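Local coordinates for fiber protein (Human adenovirus 14, PDB 3F0Y) that forms the trimeric knob of the adenovirus fiber, which probably engages the cellular receptor CD46, at residues N87-T90 and S91-S94; Q162-R166 and A167-Y171. All blocks are in the same frame, centred on the assembly; numbering follows the deposited sequence.

Contact 1 (N87-T90 with S91-S94) comes first along the chain, in the loop that follows strand 73-82; contact 2 (Q162-R166 with A167-Y171) comes later, in the loop between strands 151-160 and 171-180. Strands 73-82 and 171-180 are antiparallel neighbours in one sheet of the knob domain, which brings the two loops together on the same side of the chain's centre, their own centres about 11 Å apart. They touch directly: L92 CD1 lies 3.4 Å from T169 OG1, and L89 CD1 packs 3.6 Å from D168 O. Two loops distant in sequence thus form one patch at the edge strand 73-82, where no other subunit of the trimer touches either contact.

Contact 1: N87-T90 and S91-S94; sequences NLLT and SLSS
With CG anti to the carbonyl carbon in both L89 and L92, the two leucines run side by side and point the same way, meeting through their CD1 methyls, which are 4.0 Å apart. The same choice at S93, whose OG is anti to its own carbonyl carbon (chi1 -58°), swings the hydroxyl back over the preceding backbone. There S93 OG donates to L89 O at 2.8 Å, coming from well above the carbonyl plane, 46° out of it. The hydroxyl has a second partner in F81 N of strand 73-82, so this buried side chain ties the turn to the edge of the sheet.

The backbone from T90 to L92 coils in a short helix-like turn within the long loop that leads from strand 73-82 to strand 102-103 of the fiber knob. L89 O is the acceptor on which the turn converges: besides the hydroxyl it receives weak bonds from L92 N at 3.3 Å and S93 N at 3.1 Å, both strongly bent. A further weak bond runs from S93 N to T90 O. The carbonyl oxygens of T90 and S93 come within 3.2 Å of each other; K96 NZ hydrogen-bonds to both, and its positive charge probably offsets their repulsion. L88 brings its CD1 methyl to 3.4 Å from S93 OG, and this leucine also packs on F82 and L95. L92 also packs on F81 and, across to the neighbouring loop, on R166.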
ATOM      1  N   ASN A  87     -21.595  11.260   7.417  1.00 23.31           N
ATOM      2  CA  ASN A  87     -22.384  10.089   7.783  1.00 23.50           C
ATOM      3  C   ASN A  87     -22.946   9.391   6.550  1.00 23.52           C
ATOM      4  O   ASN A  87     -23.450  10.044   5.632  1.00 23.43           O
ATOM      5  CB  ASN A  87     -23.521  10.485   8.728  1.00 23.66           C
ATOM      6  CG  ASN A  87     -23.020  10.911  10.094  1.00 24.08           C
ATOM      7  OD1 ASN A  87     -22.156  10.259  10.682  1.00 24.77           O
ATOM      8  ND2 ASN A  87     -23.564  12.008  10.610  1.00 25.19           N
ATOM      9  N   LEU A  88     -22.863   8.063   6.548  1.00 23.61           N
ATOM     10  CA  LEU A  88     -23.306   7.248   5.420  1.00 23.71           C
ATOM     11  C   LEU A  88     -24.804   7.402   5.167  1.00 23.83           C
ATOM     12  O   LEU A  88     -25.607   7.327   6.099  1.00 23.91           O
ATOM     13  CB  LEU A  88     -22.979   5.773   5.683  1.00 23.70           C
ATOM     14  CG  LEU A  88     -23.334   4.760   4.591  1.00 23.66           C
ATOM     15  CD1 LEU A  88     -22.505   5.002   3.341  1.00 23.80           C
ATOM     16  CD2 LEU A  88     -23.137   3.342   5.103  1.00 23.62           C
ATOM     17  N   LEU A  89     -25.163   7.628   3.906  1.00 23.92           N
ATOM     18  CA  LEU A  89     -26.560   7.657   3.476  1.00 24.00           C
ATOM     19  C   LEU A  89     -26.929   6.264   2.975  1.00 24.10           C
ATOM     20  O   LEU A  89     -26.695   5.931   1.814  1.00 24.10           O
ATOM     21  CB  LEU A  89     -26.763   8.709   2.382  1.00 23.92           C
ATOM     22  CG  LEU A  89     -26.548  10.161   2.826  1.00 23.91           C
ATOM     23  CD1 LEU A  89     -26.389  11.090   1.629  1.00 23.46           C
ATOM     24  CD2 LEU A  89     -27.691  10.628   3.721  1.00 23.81           C
ATOM     25  N   THR A  90     -27.501   5.455   3.866  1.00 24.25           N
ATOM     26  CA  THR A  90     -27.711   4.027   3.607  1.00 24.42           C
ATOM     27  C   THR A  90     -28.702   3.745   2.478  1.00 24.50           C
ATOM     28  O   THR A  90     -28.558   2.754   1.762  1.00 24.62           O
ATOM     29  CB  THR A  90     -28.193   3.282   4.873  1.00 24.52           C
ATOM     30  OG1 THR A  90     -29.440   3.834   5.313  1.00 24.62           O
ATOM     31  CG2 THR A  90     -27.162   3.392   5.990  1.00 24.61           C
ATOM     32  N   SER A  91     -29.704   4.609   2.327  1.00 24.60           N
ATOM     33  CA  SER A  91     -30.716   4.441   1.280  1.00 24.53           C
ATOM     34  C   SER A  91     -30.123   4.575  -0.124  1.00 24.46           C
ATOM     35  O   SER A  91     -30.539   3.872  -1.044  1.00 24.63           O
ATOM     36  CB  SER A  91     -31.855   5.448   1.464  1.00 24.61           C
ATOM     37  OG  SER A  91     -31.381   6.779   1.364  1.00 25.33           O
ATOM     38  N   LEU A  92     -29.157   5.477  -0.284  1.00 24.23           N
ATOM     39  CA  LEU A  92     -28.496   5.689  -1.575  1.00 24.06           C
ATOM     40  C   LEU A  92     -27.319   4.741  -1.802  1.00 23.88           C
ATOM     41  O   LEU A  92     -26.934   4.493  -2.947  1.00 23.81           O
ATOM     42  CB  LEU A  92     -27.989   7.128  -1.684  1.00 24.14           C
ATOM     43  CG  LEU A  92     -29.022   8.252  -1.617  1.00 24.10           C
ATOM     44  CD1 LEU A  92     -28.312   9.592  -1.510  1.00 23.98           C
ATOM     45  CD2 LEU A  92     -29.946   8.221  -2.829  1.00 24.20           C
ATOM     46  N   SER A  93     -26.750   4.221  -0.718  1.00 23.66           N
ATOM     47  CA  SER A  93     -25.491   3.484  -0.781  1.00 23.44           C
ATOM     48  C   SER A  93     -25.687   1.978  -0.857  1.00 23.34           C
ATOM     49  O   SER A  93     -26.732   1.454  -0.471  1.00 23.28           O
ATOM     50  CB  SER A  93     -24.633   3.819   0.441  1.00 23.37           C
ATOM     51  OG  SER A  93     -24.379   5.207   0.512  1.00 23.08           O
ATOM     52  N   SER A  94     -24.663   1.290  -1.359  1.00 23.12           N
ATOM     53  CA  SER A  94     -24.637  -0.168  -1.379  1.00 23.00           C
ATOM     54  C   SER A  94     -24.580  -0.712   0.045  1.00 22.90           C
ATOM     55  O   SER A  94     -25.276  -1.673   0.379  1.00 22.83           O
ATOM     56  CB  SER A  94     -23.429  -0.665  -2.175  1.00 22.94           C
ATOM     57  OG  SER A  94     -23.372  -0.041  -3.444  1.00 22.82           O
TER

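Contact 2: Q162-R166 and A167-Y171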
ATOM      1  N   GLN A 162     -16.394  13.332  -7.481  1.00 21.46           N
ATOM      2  CA  GLN A 162     -16.654  13.501  -8.921  1.00 21.77           C
ATOM      3  C   GLN A 162     -18.100  13.871  -9.255  1.00 22.02           C
ATOM      4  O   GLN A 162     -18.351  14.924  -9.844  1.00 22.14           O
ATOM      5  CB  GLN A 162     -16.218  12.262  -9.726  1.00 21.81           C
ATOM      6  CG  GLN A 162     -16.469  12.361 -11.231  1.00 22.47           C
ATOM      7  CD  GLN A 162     -15.956  13.652 -11.833  1.00 24.09           C
ATOM      8  OE1 GLN A 162     -14.799  14.019 -11.640  1.00 25.91           O
ATOM      9  NE2 GLN A 162     -16.816  14.350 -12.569  1.00 25.52           N
ATOM     10  N   ARG A 163     -19.045  13.003  -8.905  1.00 22.32           N
ATOM     11  CA  ARG A 163     -20.444  13.251  -9.232  1.00 22.98           C
ATOM     12  C   ARG A 163     -21.367  12.814  -8.090  1.00 23.11           C
ATOM     13  O   ARG A 163     -21.238  11.714  -7.554  1.00 23.05           O
ATOM     14  CB  ARG A 163     -20.794  12.594 -10.580  1.00 23.05           C
ATOM     15  CG  ARG A 163     -21.746  11.407 -10.559  1.00 23.88           C
ATOM     16  CD  ARG A 163     -21.869  10.783 -11.950  1.00 24.37           C
ATOM     17  NE  ARG A 163     -21.169   9.501 -12.034  1.00 25.84           N
ATOM     18  CZ  ARG A 163     -21.687   8.326 -11.676  1.00 26.46           C
ATOM     19  NH1 ARG A 163     -22.928   8.239 -11.203  1.00 27.35           N
ATOM     20  NH2 ARG A 163     -20.959   7.223 -11.791  1.00 26.76           N
ATOM     21  N   ALA A 164     -22.271  13.709  -7.700  1.00 23.52           N
ATOM     22  CA  ALA A 164     -23.254  13.425  -6.657  1.00 23.76           C
ATOM     23  C   ALA A 164     -24.553  12.970  -7.307  1.00 24.10           C
ATOM     24  O   ALA A 164     -24.827  13.313  -8.457  1.00 24.35           O
ATOM     25  CB  ALA A 164     -23.492  14.661  -5.805  1.00 23.83           C
ATOM     26  N   ILE A 165     -25.346  12.195  -6.570  1.00 24.42           N
ATOM     27  CA  ILE A 165     -26.627  11.684  -7.076  1.00 24.44           C
ATOM     28  C   ILE A 165     -27.844  12.345  -6.417  1.00 24.59           C
ATOM     29  O   ILE A 165     -28.968  12.192  -6.896  1.00 24.79           O
ATOM     30  CB  ILE A 165     -26.732  10.143  -6.924  1.00 24.54           C
ATOM     31  CG1 ILE A 165     -26.654   9.714  -5.453  1.00 24.62           C
ATOM     32  CG2 ILE A 165     -25.634   9.460  -7.726  1.00 24.47           C
ATOM     33  CD1 ILE A 165     -27.020   8.261  -5.237  1.00 24.63           C
ATOM     34  N   ARG A 166     -27.616  13.064  -5.319  1.00 24.57           N
ATOM     35  CA  ARG A 166     -28.681  13.767  -4.609  1.00 24.46           C
ATOM     36  C   ARG A 166     -28.087  14.978  -3.890  1.00 24.40           C
ATOM     37  O   ARG A 166     -26.887  15.007  -3.598  1.00 24.49           O
ATOM     38  CB  ARG A 166     -29.371  12.822  -3.620  1.00 24.52           C
ATOM     39  CG  ARG A 166     -30.793  13.233  -3.246  1.00 24.61           C
ATOM     40  CD  ARG A 166     -31.563  12.102  -2.571  1.00 24.75           C
ATOM     41  NE  ARG A 166     -31.047  11.783  -1.239  1.00 24.95           N
ATOM     42  CZ  ARG A 166     -31.582  10.891  -0.405  1.00 25.16           C
ATOM     43  NH1 ARG A 166     -32.665  10.204  -0.744  1.00 25.34           N
ATOM     44  NH2 ARG A 166     -31.031  10.684   0.784  1.00 25.48           N
ATOM     45  N   ALA A 167     -28.930  15.970  -3.603  1.00 24.24           N
ATOM     46  CA  ALA A 167     -28.481  17.245  -3.025  1.00 24.05           C
ATOM     47  C   ALA A 167     -27.709  17.091  -1.712  1.00 23.88           C
ATOM     48  O   ALA A 167     -26.797  17.870  -1.430  1.00 23.97           O
ATOM     49  CB  ALA A 167     -29.669  18.183  -2.823  1.00 24.19           C
ATOM     50  N   ASP A 168     -28.073  16.086  -0.921  1.00 23.57           N
ATOM     51  CA  ASP A 168     -27.439  15.857   0.380  1.00 23.33           C
ATOM     52  C   ASP A 168     -26.214  14.937   0.323  1.00 22.99           C
ATOM     53  O   ASP A 168     -25.651  14.609   1.362  1.00 23.07           O
ATOM     54  CB  ASP A 168     -28.460  15.301   1.382  1.00 23.47           C
ATOM     55  CG  ASP A 168     -29.023  13.957   0.963  1.00 23.83           C
ATOM     56  OD1 ASP A 168     -28.906  13.610  -0.232  1.00 24.44           O
ATOM     57  OD2 ASP A 168     -29.586  13.250   1.826  1.00 24.47           O
ATOM     58  N   THR A 169     -25.808  14.523  -0.878  1.00 22.54           N
ATOM     59  CA  THR A 169     -24.616  13.692  -1.045  1.00 22.12           C
ATOM     60  C   THR A 169     -23.380  14.579  -1.189  1.00 21.63           C
ATOM     61  O   THR A 169     -23.088  15.081  -2.276  1.00 21.74           O
ATOM     62  CB  THR A 169     -24.740  12.761  -2.267  1.00 22.21           C
ATOM     63  OG1 THR A 169     -25.868  11.894  -2.096  1.00 22.50           O
ATOM     64  CG2 THR A 169     -23.484  11.920  -2.426  1.00 22.51           C
ATOM     65  N   SER A 170     -22.662  14.766  -0.084  1.00 20.89           N
ATOM     66  CA  SER A 170     -21.500  15.656  -0.045  1.00 20.39           C
ATOM     67  C   SER A 170     -20.185  14.942  -0.353  1.00 19.87           C
ATOM     68  O   SER A 170     -19.223  15.581  -0.779  1.00 19.67           O
ATOM     69  CB  SER A 170     -21.400  16.332   1.324  1.00 20.47           C
ATOM     70  OG  SER A 170     -22.572  17.075   1.611  1.00 20.52           O
ATOM     71  N   TYR A 171     -20.135  13.631  -0.111  1.00 19.30           N
ATOM     72  CA  TYR A 171     -18.938  12.831  -0.388  1.00 18.98           C
ATOM     73  C   TYR A 171     -19.309  11.479  -0.978  1.00 18.63           C
ATOM     74  O   TYR A 171     -20.346  10.908  -0.631  1.00 18.35           O
ATOM     75  CB  TYR A 171     -18.116  12.630   0.887  1.00 18.76           C
ATOM     76  CG  TYR A 171     -17.827  13.919   1.617  1.00 18.69           C
ATOM     77  CD1 TYR A 171     -18.625  14.334   2.680  1.00 18.49           C
ATOM     78  CD2 TYR A 171     -16.772  14.737   1.227  1.00 18.50           C
ATOM     79  CE1 TYR A 171     -18.369  15.521   3.347  1.00 18.52           C
ATOM     80  CE2 TYR A 171     -16.510  15.927   1.886  1.00 18.69           C
ATOM     81  CZ  TYR A 171     -17.311  16.315   2.942  1.00 18.66           C
ATOM     82  OH  TYR A 171     -17.049  17.496   3.592  1.00 18.85           O
TER
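A type I beta turn from R166 to T169 reverses the chain in the loop between strands 151-160 and 171-180, closed by T169 N donating to R166 O at 3.0 Å. This bond is fairly straight at nitrogen, although the donor sits well above the carbonyl plane. Across the same turn, the side chains of R166 and D168 form a side-on, two-pronged salt bridge. R166 NE reaches D168 OD1 at 3.0 Å, nearly in the guanidinium plane, while NH2 of R166 meets the syn lone pair of D168 OD2 at 3.1 Å with a more bent bond. The two flat groups are not coplanar, their planes being 43° apart. R166 has CG anti to its backbone N (chi1 -157°), and a bend at chi3 (69°) turns the guanidinium toward the carboxylate, whose rotation is fixed by the two-point grip.

Just beyond the turn, S170 and Y171 both face F82, forming a classic beta bulge where the chain enters strand 171-180 of the knob's sheet. T169 lies between turn and bulge, buried, its CB directed toward 162-166. T169 OG1 is 3.9 Å from R166 CB and 4.1 Å from I165 CG1, and this hydroxyl has no hydrogen-bonding partner in the model. The methyl of A164 approaches the same residue at two points: A164 CB lies 3.6 Å from T169 O and 4.2 Å from T169 CB. I165 and T169 also rest on F81 of strand 73-82.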